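Dihydroorotase (PDB 2OGJ) probably acts as a zinc-dependent deacetylase of the amidohydrolase superfamily, an esterase that removes the acetyl group from acetyl-(R)-mandelate. Local coordinates at residues His115-Arg118 against Glu119-Glu123; Arg145-Glu148 against Leu149-Ile152. One frame throughout, in Å; residues are numbered along the deposited sequence.

Contact 1: residues His115-Arg118 against Glu119-Glu123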
loop_
_atom_site.group_PDB
_atom_site.type_symbol
_atom_site.label_atom_id
_atom_site.label_comp_id
_atom_site.label_asym_id
_atom_site.label_seq_id
_atom_site.Cartn_x
_atom_site.Cartn_y
_atom_site.Cartn_z
ATOM N N HIS A 115 -14.495 -21.720 -14.530
ATOM C CA HIS A 115 -15.507 -22.764 -14.661
ATOM C C HIS A 115 -16.787 -22.109 -15.204
ATOM O O HIS A 115 -17.546 -22.725 -15.940
ATOM C CB HIS A 115 -15.751 -23.463 -13.311
ATOM C CG HIS A 115 -16.360 -22.585 -12.267
ATOM N ND1 HIS A 115 -15.683 -21.538 -11.683
ATOM C CD2 HIS A 115 -17.607 -22.563 -11.744
ATOM C CE1 HIS A 115 -16.489 -20.903 -10.851
ATOM N NE2 HIS A 115 -17.664 -21.506 -10.871
ATOM N N GLY A 116 -16.994 -20.840 -14.862
ATOM C CA GLY A 116 -18.149 -20.121 -15.354
ATOM C C GLY A 116 -18.000 -19.901 -16.846
ATOM O O GLY A 116 -18.957 -20.046 -17.602
ATOM N N PHE A 117 -16.797 -19.561 -17.284
ATOM C CA PHE A 117 -16.549 -19.341 -18.691
ATOM C C PHE A 117 -16.803 -20.635 -19.457
ATOM O O PHE A 117 -17.454 -20.629 -20.493
ATOM C CB PHE A 117 -15.103 -18.896 -18.898
ATOM C CG PHE A 117 -14.757 -18.567 -20.331
ATOM C CD1 PHE A 117 -15.203 -17.389 -20.914
ATOM C CD2 PHE A 117 -13.973 -19.426 -21.089
ATOM C CE1 PHE A 117 -14.880 -17.067 -22.224
ATOM C CE2 PHE A 117 -13.644 -19.101 -22.422
ATOM C CZ PHE A 117 -14.100 -17.924 -22.976
ATOM N N ARG A 118 -16.305 -21.748 -18.938
ATOM C CA ARG A 118 -16.473 -23.038 -19.601
ATOM C C ARG A 118 -17.934 -23.431 -19.807
ATOM O O ARG A 118 -18.336 -23.846 -20.894
ATOM C CB ARG A 118 -15.767 -24.131 -18.789
ATOM C CG ARG A 118 -15.704 -25.492 -19.491
ATOM C CD ARG A 118 -15.247 -26.617 -18.578
ATOM N NE ARG A 118 -16.123 -26.724 -17.420
ATOM C CZ ARG A 118 -15.704 -26.621 -16.162
ATOM N NH1 ARG A 118 -14.417 -26.416 -15.901
ATOM N NH2 ARG A 118 -16.572 -26.700 -15.166
ATOM N N GLU A 119 -18.720 -23.287 -18.746
ATOM C CA GLU A 119 -20.119 -23.665 -18.785
ATOM C C GLU A 119 -21.014 -22.743 -19.584
ATOM O O GLU A 119 -21.867 -23.224 -20.317
ATOM C CB GLU A 119 -20.674 -23.788 -17.369
ATOM C CG GLU A 119 -22.019 -24.489 -17.309
ATOM C CD GLU A 119 -22.641 -24.473 -15.924
ATOM O OE1 GLU A 119 -22.007 -24.977 -14.960
ATOM O OE2 GLU A 119 -23.776 -23.956 -15.806
ATOM N N TYR A 120 -20.840 -21.429 -19.445
ATOM C CA TYR A 120 -21.683 -20.477 -20.180
ATOM C C TYR A 120 -21.201 -20.122 -21.565
ATOM O O TYR A 120 -22.016 -19.892 -22.449
ATOM C CB TYR A 120 -21.860 -19.159 -19.426
ATOM C CG TYR A 120 -22.466 -19.286 -18.069
ATOM C CD1 TYR A 120 -23.663 -19.983 -17.882
ATOM C CD2 TYR A 120 -21.846 -18.713 -16.960
ATOM C CE1 TYR A 120 -24.229 -20.112 -16.622
ATOM C CE2 TYR A 120 -22.401 -18.834 -15.690
ATOM C CZ TYR A 120 -23.594 -19.538 -15.527
ATOM O OH TYR A 120 -24.144 -19.683 -14.272
ATOM N N ILE A 121 -19.891 -20.054 -21.767
ATOM C CA ILE A 121 -19.382 -19.675 -23.083
ATOM C C ILE A 121 -18.845 -20.802 -23.961
ATOM O O ILE A 121 -19.259 -20.941 -25.107
ATOM C CB ILE A 121 -18.289 -18.591 -22.961
ATOM C CG1 ILE A 121 -18.793 -17.458 -22.067
ATOM C CG2 ILE A 121 -17.921 -18.064 -24.339
ATOM C CD1 ILE A 121 -20.120 -16.855 -22.509
ATOM N N ILE A 122 -17.930 -21.604 -23.431
ATOM C CA ILE A 122 -17.342 -22.683 -24.214
ATOM C C ILE A 122 -18.285 -23.793 -24.629
ATOM O O ILE A 122 -18.555 -23.952 -25.810
ATOM C CB ILE A 122 -16.144 -23.346 -23.483
ATOM C CG1 ILE A 122 -15.030 -22.327 -23.228
ATOM C CG2 ILE A 122 -15.568 -24.449 -24.337
ATOM C CD1 ILE A 122 -13.882 -22.893 -22.443
ATOM N N GLU A 123 -18.783 -24.559 -23.668
ATOM C CA GLU A 123 -19.649 -25.705 -23.960
ATOM C C GLU A 123 -20.855 -25.474 -24.873
ATOM O O GLU A 123 -21.095 -26.257 -25.795
ATOM C CB GLU A 123 -20.088 -26.357 -22.642
ATOM C CG GLU A 123 -18.893 -26.909 -21.831
ATOM C CD GLU A 123 -19.204 -27.177 -20.348
ATOM O OE1 GLU A 123 -20.282 -26.767 -19.865
ATOM O OE2 GLU A 123 -18.359 -27.785 -19.651
#

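Contact 2: residues Arg145-Glu148 against Leu149-Ile152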
loop_
_atom_site.group_PDB
_atom_site.type_symbol
_atom_site.label_atom_id
_atom_site.label_comp_id
_atom_site.label_asym_id
_atom_site.label_seq_id
_atom_site.Cartn_x
_atom_site.Cartn_y
_atom_site.Cartn_z
ATOM N N ARG A 145 -10.941 -0.909 -14.556
ATOM C CA ARG A 145 -11.477 -0.107 -13.464
ATOM C C ARG A 145 -10.969 -0.635 -12.123
ATOM O O ARG A 145 -10.731 0.127 -11.196
ATOM C CB ARG A 145 -13.002 -0.123 -13.510
ATOM C CG ARG A 145 -13.561 0.522 -14.748
ATOM C CD ARG A 145 -15.056 0.669 -14.656
ATOM N NE ARG A 145 -15.746 -0.562 -15.013
ATOM C CZ ARG A 145 -16.682 -1.128 -14.268
ATOM N NH1 ARG A 145 -17.036 -0.584 -13.110
ATOM N NH2 ARG A 145 -17.289 -2.219 -14.705
ATOM N N VAL A 146 -10.828 -1.952 -12.032
ATOM C CA VAL A 146 -10.307 -2.608 -10.849
ATOM C C VAL A 146 -9.288 -3.593 -11.380
ATOM O O VAL A 146 -9.583 -4.760 -11.561
ATOM C CB VAL A 146 -11.390 -3.369 -10.092
ATOM C CG1 VAL A 146 -10.778 -4.037 -8.881
ATOM C CG2 VAL A 146 -12.518 -2.426 -9.700
ATOM N N PRO A 147 -8.073 -3.122 -11.651
ATOM C CA PRO A 147 -6.957 -3.917 -12.177
ATOM C C PRO A 147 -6.861 -5.336 -11.590
ATOM O O PRO A 147 -7.060 -5.545 -10.400
ATOM C CB PRO A 147 -5.745 -3.064 -11.821
ATOM C CG PRO A 147 -6.281 -1.686 -11.918
ATOM C CD PRO A 147 -7.602 -1.800 -11.205
ATOM N N GLU A 148 -6.527 -6.307 -12.424
ATOM C CA GLU A 148 -6.440 -7.671 -11.940
ATOM C C GLU A 148 -5.066 -8.100 -11.426
ATOM O O GLU A 148 -4.944 -9.149 -10.791
ATOM C CB GLU A 148 -6.938 -8.651 -13.012
ATOM C CG GLU A 148 -6.009 -8.884 -14.210
ATOM C CD GLU A 148 -6.145 -7.850 -15.320
ATOM O OE1 GLU A 148 -5.626 -8.102 -16.430
ATOM O OE2 GLU A 148 -6.759 -6.785 -15.106
ATOM N N LEU A 149 -4.037 -7.295 -11.697
ATOM C CA LEU A 149 -2.675 -7.589 -11.229
ATOM C C LEU A 149 -2.132 -6.432 -10.414
ATOM O O LEU A 149 -1.096 -5.867 -10.749
ATOM C CB LEU A 149 -1.719 -7.849 -12.390
ATOM C CG LEU A 149 -1.677 -9.269 -12.939
ATOM C CD1 LEU A 149 -0.678 -9.326 -14.075
ATOM C CD2 LEU A 149 -1.274 -10.226 -11.849
ATOM N N ARG A 150 -2.846 -6.105 -9.338
ATOM C CA ARG A 150 -2.487 -5.015 -8.436
ATOM C C ARG A 150 -1.356 -5.370 -7.477
ATOM O O ARG A 150 -0.705 -4.470 -6.936
ATOM C CB ARG A 150 -3.724 -4.575 -7.637
ATOM C CG ARG A 150 -4.826 -4.009 -8.517
ATOM C CD ARG A 150 -6.128 -3.828 -7.769
ATOM N NE ARG A 150 -5.971 -2.967 -6.607
ATOM C CZ ARG A 150 -6.992 -2.469 -5.918
ATOM N NH1 ARG A 150 -8.238 -2.753 -6.283
ATOM N NH2 ARG A 150 -6.769 -1.686 -4.869
ATOM N N ASP A 151 -1.129 -6.668 -7.267
ATOM C CA ASP A 151 -0.079 -7.159 -6.378
ATOM C C ASP A 151 -0.117 -8.690 -6.317
ATOM O O ASP A 151 -0.924 -9.299 -7.002
ATOM C CB ASP A 151 -0.240 -6.553 -4.980
ATOM C CG ASP A 151 -1.647 -6.669 -4.451
ATOM O OD1 ASP A 151 -2.181 -7.798 -4.413
ATOM O OD2 ASP A 151 -2.219 -5.627 -4.068
ATOM N N ILE A 152 0.737 -9.317 -5.511
ATOM C CA ILE A 152 0.748 -10.779 -5.459
ATOM C C ILE A 152 -0.444 -11.460 -4.835
ATOM O O ILE A 152 -0.541 -12.675 -4.912
ATOM C CB ILE A 152 2.004 -11.371 -4.745
ATOM C CG1 ILE A 152 2.486 -10.413 -3.664
ATOM C CG2 ILE A 152 3.061 -11.760 -5.767
ATOM C CD1 ILE A 152 1.552 -10.280 -2.530
#

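Contact 1: residues His115-Arg118 against Glu119-Glu123
Phe117 meets Ile121 and Ile122 one turn further along helix 114-122. CB of Ile121 sits over one face of the ring, a CH-pi contact 4.1 Å from the Phe117 centroid. The side chains of Phe117 and Ile122 cross at about a right angle, CG1 of Ile122 lying 3.6 Å from CE2 of Phe117. With its CG anti to the backbone N (chi1 -177°), the phenyl group comes off the helix toward strand 128-132, where Ile129 and Ala131 receive it; Trp81 meets it edge-to-face.

Backbone bonds carry the turn. Glu119 N to His115 O and Tyr120 N to Gly116 O are ordinary i to i+4 bonds. Phe117 O then accepts two donors from opposite faces of its carbonyl plane, Ile121 N at 2.8 Å and Ile122 N at 3.1 Å. Glu123 N continues the wider spacing, reaching Arg118 O at 2.9 Å, so the helix opens into a pi-type turn.

OE2 of Glu123 lies at the edge of the Arg118 guanidinium, 3.3 Å from NE, in a salt bridge whose hydrogen bond is weak. In the second subunit, Arg90 forms a salt bridge with Glu119 OE1, and His82 is hydrogen-bonded twice, through NE2 to Glu119 OE1 and through its backbone O to His115 NE2.

The chemistry is thus divided: Phe117 and Ile122 pack against strand 128-132; His115, Glu119, Tyr120 and Ile121 face the second subunit; the Arg118-Glu123 bridge lies along the helix itself.

Contact 2: residues Arg145-Glu148 against Leu149-Ile152
The guanidinium of Arg150 is met at its edge, near its own plane, by CG1 of Val146, which stands 3.9 Å from NH1. This is a methyl group beside a charged rim; the charge itself is answered outside this loop, across the subunit boundary, where NH2 of Arg150 forms a salt bridge with Asp151 of the second subunit.

Further up the same side chain, the aliphatic part of Arg150 lies against Pro147. CG of Arg150 is 3.6 Å from CB of Pro147. CD of Arg150 comes to 3.3 Å from Pro147 O. The bend at chi3 (57°) then turns the chain beyond CD so that the guanidinium reaches Val146.

Glu148 leaves the backbone in another direction. Its CG is wedged between the backbone N and the carbonyl carbon (chi1 74°), and the carboxylate is held by a salt bridge to Arg177 and a hydrogen bond from Asn134. Leu149 packs on Ile182 and Thr183 of helix 180-183, while its carbonyl accepts a bond from Trp186.

The whole is an irregular turn in the long loop between strand 128-132 and helix 157-165 of the amidohydrolase TIM barrel, with Glu148 directed to the zinc side and Arg150 to a neighbouring subunit.

Overall arrangement
Contact 1 and contact 2 follow one another along the chain, on either side of strand 128-132: 115-123 lies at helix 114-122, which precedes the strand, and 145-152 in the loop after it. Their centres are 23 Å apart and their nearest atoms about 14 Å, so they do not touch. The side chain of Phe117 is about 8 Å from that of His79 and about 12 Å from a zinc ion. Glu148 is nearer to the metals, its side chain about 7 Å from that of His208 and about 8 Å from a zinc ion; neither residue is a zinc ligand. Both contacts touch the second subunit, contact 1 through His115, Glu119 and Tyr120, contact 2 through Arg145 and Arg150.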